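Local structure of heme-binding protein A / AI-2 binding protein A (Helicobacter pylori SS1, 6OFQ) at residues A[31-36]-A[241-246]; A[38-43]-A[219-224]; A[68-73]-A[525-530]. The protein binds peptides in the periplasm, here the peptide STSA, and probably hands them to an ABC transporter for uptake. One frame throughout, in Å; residues are numbered along the deposited sequence.

Interaction 1. Residues A[31-36]-A[241-246]; sequences GVLVFA and DKVVVR
The carbonyl oxygen of Gly31 is shared by two backbone donors: Asp241 N lies 2.8 Å from Gly31 O, while Lys242 N makes a longer, weak bond to it. The same glycine gives its own N-H to the side chain across from it, Gly31 N meeting Asp241 OD2 at 2.9 Å from well above the carboxylate plane. With CG beside its backbone N (chi1 -62°), Asp241 carries this oxygen back toward Gly31. Beyond this clasp the strands 32-36 and 242-246 run parallel and in step. Leu33 N bonds to Lys242 O, Val244 N to Leu33 O and Phe35 N to Val244 O, and Arg246 N closes the ladder on Phe35 O at 2.8 Å. On one face Val32 and Lys242 lie side by side, and Val34 CG1 rests against the Arg246 chain, 3.8 Å from Arg246 CD. The bend at chi3 (55°) turns the arginine's end away from strand 32-36, and its NH1 forms a salt bridge with Glu262. On the other, buried face Leu33 CD2 meets Val243 CG1, and Phe35 CD1 approaches Val245 CG1 at 4.0 Å; Val56 of helix 52-61 packs on Phe35 and Val245. These are neighbouring parallel strands of the five-stranded mixed sheet in a type II periplasmic binding protein.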
# COMPACT_ATOMS: atom_id res chain seq x y z
N GLY A 31 28.30 0.58 3.64
CA GLY A 31 27.77 1.48 4.66
C GLY A 31 26.48 1.05 5.27
O GLY A 31 25.89 0.03 4.88
N VAL A 32 26.09 1.81 6.29
CA VAL A 32 24.88 1.59 7.05
C VAL A 32 23.92 2.75 6.79
O VAL A 32 24.24 3.92 6.99
CB VAL A 32 25.13 1.43 8.56
CG1 VAL A 32 23.86 1.18 9.35
CG2 VAL A 32 26.28 0.50 8.87
N LEU A 33 22.70 2.40 6.40
CA LEU A 33 21.63 3.38 6.24
C LEU A 33 20.67 3.27 7.40
O LEU A 33 20.21 2.18 7.73
CB LEU A 33 20.87 3.13 4.94
CG LEU A 33 19.62 3.98 4.72
CD1 LEU A 33 19.98 5.41 4.41
CD2 LEU A 33 18.73 3.45 3.60
N VAL A 34 20.42 4.40 8.06
CA VAL A 34 19.40 4.48 9.15
C VAL A 34 18.18 5.20 8.60
O VAL A 34 18.26 6.41 8.31
CB VAL A 34 19.93 5.16 10.42
CG1 VAL A 34 18.88 5.03 11.51
CG2 VAL A 34 21.17 4.43 10.92
N PHE A 35 17.10 4.46 8.41
CA PHE A 35 15.83 4.96 7.85
C PHE A 35 14.90 5.08 9.05
O PHE A 35 14.86 4.16 9.87
CB PHE A 35 15.32 3.90 6.89
CG PHE A 35 13.98 4.14 6.27
CD1 PHE A 35 12.82 3.71 6.87
CD2 PHE A 35 13.84 4.70 5.03
CE1 PHE A 35 11.58 3.89 6.25
CE2 PHE A 35 12.62 4.87 4.39
CZ PHE A 35 11.48 4.47 5.03
N ALA A 36 14.13 6.14 9.10
CA ALA A 36 13.15 6.27 10.18
C ALA A 36 11.78 6.57 9.60
O ALA A 36 11.58 7.26 8.60
CB ALA A 36 13.57 7.40 11.14
N ASP A 241 25.63 -2.28 3.28
CA ASP A 241 25.84 -3.48 4.07
C ASP A 241 24.68 -3.77 5.02
O ASP A 241 24.48 -4.90 5.40
CB ASP A 241 27.11 -3.33 4.96
CG ASP A 241 28.36 -3.14 4.13
OD1 ASP A 241 28.51 -3.90 3.16
OD2 ASP A 241 29.06 -2.09 4.31
N LYS A 242 24.04 -2.72 5.49
CA LYS A 242 23.07 -2.83 6.55
C LYS A 242 22.04 -1.70 6.42
O LYS A 242 22.38 -0.59 6.09
CB LYS A 242 23.81 -2.80 7.91
CG LYS A 242 22.98 -2.79 9.15
CD LYS A 242 23.99 -2.98 10.31
CE LYS A 242 23.48 -2.52 11.64
NZ LYS A 242 24.57 -2.79 12.64
N VAL A 243 20.79 -1.99 6.78
CA VAL A 243 19.78 -0.99 6.94
C VAL A 243 19.12 -1.18 8.31
O VAL A 243 18.66 -2.26 8.64
CB VAL A 243 18.69 -1.05 5.84
CG1 VAL A 243 17.65 0.05 6.06
CG2 VAL A 243 19.32 -0.98 4.45
N VAL A 244 19.08 -0.10 9.07
CA VAL A 244 18.35 -0.05 10.33
C VAL A 244 17.07 0.73 10.03
O VAL A 244 17.13 1.91 9.69
CB VAL A 244 19.18 0.56 11.45
CG1 VAL A 244 18.43 0.46 12.75
CG2 VAL A 244 20.52 -0.10 11.61
N VAL A 245 15.94 0.08 10.23
CA VAL A 245 14.64 0.70 10.02
C VAL A 245 14.09 1.01 11.42
O VAL A 245 13.66 0.09 12.12
CB VAL A 245 13.68 -0.23 9.24
CG1 VAL A 245 12.30 0.42 9.06
CG2 VAL A 245 14.28 -0.57 7.89
N ARG A 246 14.15 2.30 11.78
CA ARG A 246 13.70 2.74 13.08
C ARG A 246 12.28 3.25 13.05
O ARG A 246 11.81 3.91 12.11
CB ARG A 246 14.61 3.87 13.57
CG ARG A 246 16.03 3.39 13.89
CD ARG A 246 16.92 4.35 14.69
NE ARG A 246 16.25 4.70 15.93
CZ ARG A 246 16.52 5.78 16.67
NH1 ARG A 246 17.50 6.57 16.33
NH2 ARG A 246 15.77 6.05 17.75

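Interaction 2. Residues A[38-43]-A[219-224]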
# COMPACT_ATOMS: atom_id res chain seq x y z
N GLY A 38 7.26 6.43 11.05
CA GLY A 38 6.34 6.71 12.14
C GLY A 38 5.71 5.57 12.85
O GLY A 38 5.37 5.70 14.03
N ALA A 39 5.51 4.41 12.23
CA ALA A 39 4.84 3.23 12.80
C ALA A 39 5.51 1.99 12.28
O ALA A 39 5.86 1.87 11.10
CB ALA A 39 3.38 3.25 12.45
N ASP A 40 5.64 1.04 13.18
CA ASP A 40 6.27 -0.24 12.86
C ASP A 40 5.42 -1.07 11.89
O ASP A 40 4.25 -0.87 11.75
CB ASP A 40 6.48 -1.02 14.16
CG ASP A 40 7.47 -2.16 14.07
OD1 ASP A 40 8.23 -2.27 13.09
OD2 ASP A 40 7.43 -2.96 15.05
N GLY A 41 6.12 -2.00 11.24
CA GLY A 41 5.40 -3.06 10.53
C GLY A 41 4.60 -3.94 11.47
O GLY A 41 4.83 -3.98 12.69
N SER A 42 3.67 -4.70 10.88
CA SER A 42 2.76 -5.56 11.61
C SER A 42 3.03 -7.05 11.36
O SER A 42 2.47 -7.88 12.09
CB SER A 42 1.31 -5.20 11.25
OG SER A 42 0.94 -3.93 11.80
N SER A 43 3.88 -7.39 10.41
CA SER A 43 4.16 -8.80 10.12
C SER A 43 5.45 -8.81 9.29
O SER A 43 5.79 -7.78 8.63
CB SER A 43 3.01 -9.46 9.35
OG SER A 43 3.24 -10.88 9.22
N TRP A 219 14.05 -7.98 14.70
CA TRP A 219 12.87 -7.14 14.79
C TRP A 219 12.55 -6.88 16.25
O TRP A 219 12.11 -7.80 16.96
CB TRP A 219 11.71 -7.80 14.07
CG TRP A 219 10.37 -7.07 14.10
CD1 TRP A 219 10.15 -5.71 14.36
CD2 TRP A 219 9.11 -7.61 13.74
NE1 TRP A 219 8.83 -5.43 14.23
CE2 TRP A 219 8.17 -6.58 13.82
CE3 TRP A 219 8.70 -8.89 13.32
CZ2 TRP A 219 6.83 -6.77 13.46
CZ3 TRP A 219 7.36 -9.08 13.00
CH2 TRP A 219 6.44 -8.06 13.13
N ASN A 220 12.77 -5.67 16.74
CA ASN A 220 12.30 -5.28 18.07
C ASN A 220 11.08 -4.43 17.84
O ASN A 220 11.14 -3.33 17.25
CB ASN A 220 13.34 -4.48 18.84
CG ASN A 220 14.60 -5.27 19.21
OD1 ASN A 220 14.58 -6.48 19.20
ND2 ASN A 220 15.68 -4.57 19.52
N LYS A 221 9.96 -4.93 18.31
CA LYS A 221 8.66 -4.34 18.08
C LYS A 221 8.65 -2.87 18.48
O LYS A 221 9.18 -2.52 19.54
CB LYS A 221 7.62 -5.14 18.88
CG LYS A 221 6.17 -4.97 18.48
CD LYS A 221 5.28 -5.46 19.61
CE LYS A 221 3.97 -4.68 19.63
NZ LYS A 221 2.86 -5.62 19.93
N ASP A 222 8.11 -2.02 17.62
CA ASP A 222 7.93 -0.59 17.87
C ASP A 222 9.24 0.15 18.07
O ASP A 222 9.27 1.30 18.54
CB ASP A 222 6.90 -0.33 19.01
CG ASP A 222 5.57 -0.95 18.72
OD1 ASP A 222 5.20 -0.95 17.54
OD2 ASP A 222 4.89 -1.49 19.63
N GLU A 223 10.39 -0.46 17.73
CA GLU A 223 11.69 0.14 17.91
C GLU A 223 12.54 0.12 16.64
O GLU A 223 12.81 1.16 16.04
CB GLU A 223 12.39 -0.54 19.09
CG GLU A 223 13.79 -0.11 19.51
CD GLU A 223 14.41 -1.24 20.34
OE1 GLU A 223 15.51 -1.71 19.93
OE2 GLU A 223 13.74 -1.65 21.35
N LYS A 224 12.98 -1.06 16.22
CA LYS A 224 13.81 -1.14 15.02
C LYS A 224 13.79 -2.53 14.42
O LYS A 224 13.57 -3.54 15.11
CB LYS A 224 15.27 -0.75 15.28
CG LYS A 224 16.03 -1.70 16.21
CD LYS A 224 17.42 -1.25 16.59
CE LYS A 224 18.14 -2.27 17.45
NZ LYS A 224 19.44 -1.61 17.79
O HOH W 1 10.59 -2.33 14.53
O HOH W 2 4.67 1.26 15.93
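This is a polar contact at the edge of the five-stranded mixed sheet, between the loop after strand 32-37 and the end of edge strand 214-220 with the turn that leads into strand 224-229, which carries a classic beta bulge. In the bulge Glu223 and Lys224 both face Asn220, and Asn220 O accepts from the backbone N of each. Both direct hydrogen bonds across the contact land on one oxygen, Asp40 OD2. Asp222 N reaches Asp40 OD2 at 2.8 Å, from well above the carboxylate plane, while the indole Trp219 NE1 approaches the same Asp40 OD2 at 3.0 Å on its syn side. Both bonds are nearly straight. The carboxylate and indole planes stand 79° apart, yet OD2 lies close to the indole plane, at the ring edge. Asp40 CG is anti to its backbone nitrogen (chi1 -163°), which carries the carboxylate across to the strand end and turn. Farther along the indole, Gly41 O sits at the ring edge, 3.5 Å from Trp219 CZ2, and the backbone of Ser43 approaches CH2. Ile225 of strand 224-229 touches both Asp40 and Trp219. The two acids come close, Asp222 OD1 lying 3.9 Å from Asp40 OD2; the two N-H donors on OD2 would be expected to ease that repulsion. One water lies between Asp40 OD1 and Asn220 O; another accepts from Asp40 N at 2.9 Å and donates to Asp222 OD1 at 2.8 Å.

Interaction 3. Residues A[68-73]-A[525-530]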
# COMPACT_ATOMS: atom_id res chain seq x y z
N PHE A 68 9.06 -4.30 -10.17
CA PHE A 68 8.99 -2.96 -10.79
C PHE A 68 10.38 -2.37 -10.81
O PHE A 68 11.08 -2.29 -9.78
CB PHE A 68 7.97 -2.11 -10.04
CG PHE A 68 6.61 -2.70 -10.19
CD1 PHE A 68 5.90 -2.51 -11.38
CD2 PHE A 68 6.05 -3.41 -9.18
CE1 PHE A 68 4.67 -3.13 -11.54
CE2 PHE A 68 4.82 -4.03 -9.34
CZ PHE A 68 4.17 -3.95 -10.54
N LYS A 69 10.83 -1.94 -11.97
CA LYS A 69 12.17 -1.37 -12.06
C LYS A 69 12.28 -0.14 -11.12
O LYS A 69 11.40 0.71 -11.09
CB LYS A 69 12.40 -0.93 -13.51
CG LYS A 69 13.68 -0.13 -13.69
CD LYS A 69 13.98 0.08 -15.16
CE LYS A 69 15.16 1.01 -15.30
NZ LYS A 69 15.32 1.29 -16.76
N TYR A 70 13.28 -0.13 -10.24
CA TYR A 70 13.31 0.88 -9.19
C TYR A 70 13.18 2.30 -9.66
O TYR A 70 13.81 2.69 -10.65
CB TYR A 70 14.56 0.65 -8.31
CG TYR A 70 14.51 1.53 -7.07
CD1 TYR A 70 13.58 1.25 -6.08
CD2 TYR A 70 15.24 2.70 -6.93
CE1 TYR A 70 13.41 2.11 -4.98
CE2 TYR A 70 15.10 3.50 -5.80
CZ TYR A 70 14.15 3.26 -4.84
OH TYR A 70 13.96 4.09 -3.78
N GLY A 71 12.24 3.02 -9.05
CA GLY A 71 11.98 4.40 -9.42
C GLY A 71 10.88 4.59 -10.44
O GLY A 71 10.52 5.70 -10.83
N THR A 72 10.33 3.45 -10.86
CA THR A 72 9.39 3.42 -12.01
C THR A 72 8.16 2.56 -11.65
O THR A 72 8.10 1.92 -10.59
CB THR A 72 10.00 2.86 -13.31
OG1 THR A 72 9.98 1.44 -13.30
CG2 THR A 72 11.37 3.42 -13.55
N THR A 73 7.22 2.50 -12.61
CA THR A 73 6.09 1.57 -12.58
C THR A 73 6.17 0.52 -13.69
O THR A 73 5.18 -0.13 -14.00
CB THR A 73 4.76 2.34 -12.66
OG1 THR A 73 4.64 2.92 -13.95
CG2 THR A 73 4.71 3.43 -11.56
N ARG A 525 12.37 -0.05 -1.28
CA ARG A 525 13.46 -1.00 -1.54
C ARG A 525 14.76 -0.20 -1.52
O ARG A 525 14.83 0.90 -2.11
CB ARG A 525 13.27 -1.62 -2.92
CG ARG A 525 12.12 -2.60 -2.91
CD ARG A 525 11.80 -3.11 -4.30
NE ARG A 525 11.30 -2.04 -5.15
CZ ARG A 525 11.30 -2.08 -6.45
NH1 ARG A 525 11.84 -3.09 -7.10
NH2 ARG A 525 10.72 -1.09 -7.11
N PHE A 526 15.76 -0.68 -0.78
CA PHE A 526 17.00 0.07 -0.57
C PHE A 526 18.15 -0.43 -1.41
O PHE A 526 19.26 0.05 -1.23
CB PHE A 526 17.39 0.02 0.93
CG PHE A 526 16.32 0.58 1.82
CD1 PHE A 526 15.85 1.89 1.68
CD2 PHE A 526 15.73 -0.21 2.78
CE1 PHE A 526 14.77 2.38 2.41
CE2 PHE A 526 14.71 0.30 3.57
CZ PHE A 526 14.24 1.59 3.41
N PHE A 527 17.99 -1.42 -2.29
CA PHE A 527 19.08 -1.97 -3.07
C PHE A 527 19.85 -0.99 -3.93
O PHE A 527 21.00 -1.31 -4.26
CB PHE A 527 18.67 -3.27 -3.80
CG PHE A 527 17.59 -3.20 -4.87
CD1 PHE A 527 16.63 -2.20 -5.02
CD2 PHE A 527 17.49 -4.30 -5.69
CE1 PHE A 527 15.61 -2.27 -6.00
CE2 PHE A 527 16.48 -4.41 -6.64
CZ PHE A 527 15.55 -3.40 -6.80
N LYS A 528 19.25 0.13 -4.35
CA LYS A 528 19.93 1.12 -5.21
C LYS A 528 20.46 2.29 -4.41
O LYS A 528 21.07 3.19 -4.94
CB LYS A 528 19.04 1.63 -6.35
CG LYS A 528 18.30 0.54 -7.10
CD LYS A 528 19.25 -0.52 -7.66
CE LYS A 528 18.47 -1.60 -8.41
NZ LYS A 528 19.33 -2.69 -8.90
N VAL A 529 20.21 2.30 -3.08
CA VAL A 529 20.63 3.46 -2.26
C VAL A 529 22.10 3.31 -1.89
O VAL A 529 22.55 2.21 -1.59
CB VAL A 529 19.76 3.55 -0.98
CG1 VAL A 529 20.19 4.72 -0.10
CG2 VAL A 529 18.33 3.80 -1.44
N TYR A 530 22.85 4.42 -1.90
CA TYR A 530 24.25 4.32 -1.49
C TYR A 530 24.60 5.61 -0.81
O TYR A 530 23.87 6.63 -0.83
CB TYR A 530 25.19 4.07 -2.69
CG TYR A 530 25.22 5.13 -3.75
CD1 TYR A 530 24.26 5.20 -4.77
CD2 TYR A 530 26.14 6.16 -3.72
CE1 TYR A 530 24.27 6.19 -5.73
CE2 TYR A 530 26.16 7.13 -4.70
CZ TYR A 530 25.25 7.15 -5.74
OH TYR A 530 25.30 8.12 -6.74
O HOH W 3 10.54 2.19 -7.08
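Arg525 holds Phe68 O end-on with two nitrogens: NH1 and NH2 each lie 2.9 Å from that one oxygen, which sits at the edge of the guanidinium and in its plane. NH1 arrives in the carbonyl plane of Phe68, whereas NH2 comes from above it. Over one face of the guanidinium lies Tyr70 CD1, 3.8 Å from Arg525 NH2, with ring and guanidinium planes turned 70° apart. The bend of the arginine at chi3 (-66°) brings its planar end round to this position. Tyr70 runs alongside the side chains of Arg525, Phe527 and Lys528, pointing the opposite way to each: Tyr70 CE1 comes to 3.4 Å from Arg525 O, Tyr70 CB to 3.9 Å from Phe527 CE1, and Tyr70 CD2 to 3.7 Å from Lys528 CG. Each segment holds a beta turn, type II from Lys69 to Thr72 and type I from Phe526 to Val529; the contact joins the end of edge strand 66-68 to the C-terminal region of the chain. Within the first turn Lys69 O is gripped by both Thr72 N and Thr72 OG1. A water accepts from Gly71 N and, weakly, from Arg525 NH2. Farther out, Arg525 NE and NH2 bond to the carbonyls of Ser522 and Val521, fixing the guanidinium's rotation, while the Tyr70 hydroxyl is hydrogen-bonded to Val523 O and Lys517 N.

Overall arrangement
Interactions 1 and 2 share the five-stranded mixed sheet, their centres about 14 Å apart: segment 38-43 follows segment 31-36 closely in the chain, and Val245 O packs 3.7 Å from Lys224 CB. Interaction 3 meets the buried face of interaction 1 through Phe526, whose CZ lies 3.5 Å from Phe35 CD2; its CD1 also packs on Leu33 and its CD2 on Val243. Their centres are about 16 Å apart. Interactions 2 and 3 do not touch, their nearest atoms being about 11 Å apart, whereas the strand pair 31-36 and 241-246 touches both. Through it the C-terminal segment 525-530 is joined to the mixed sheet, while segment 68-73 extends the connection to the antiparallel sheet that includes strand 66-68.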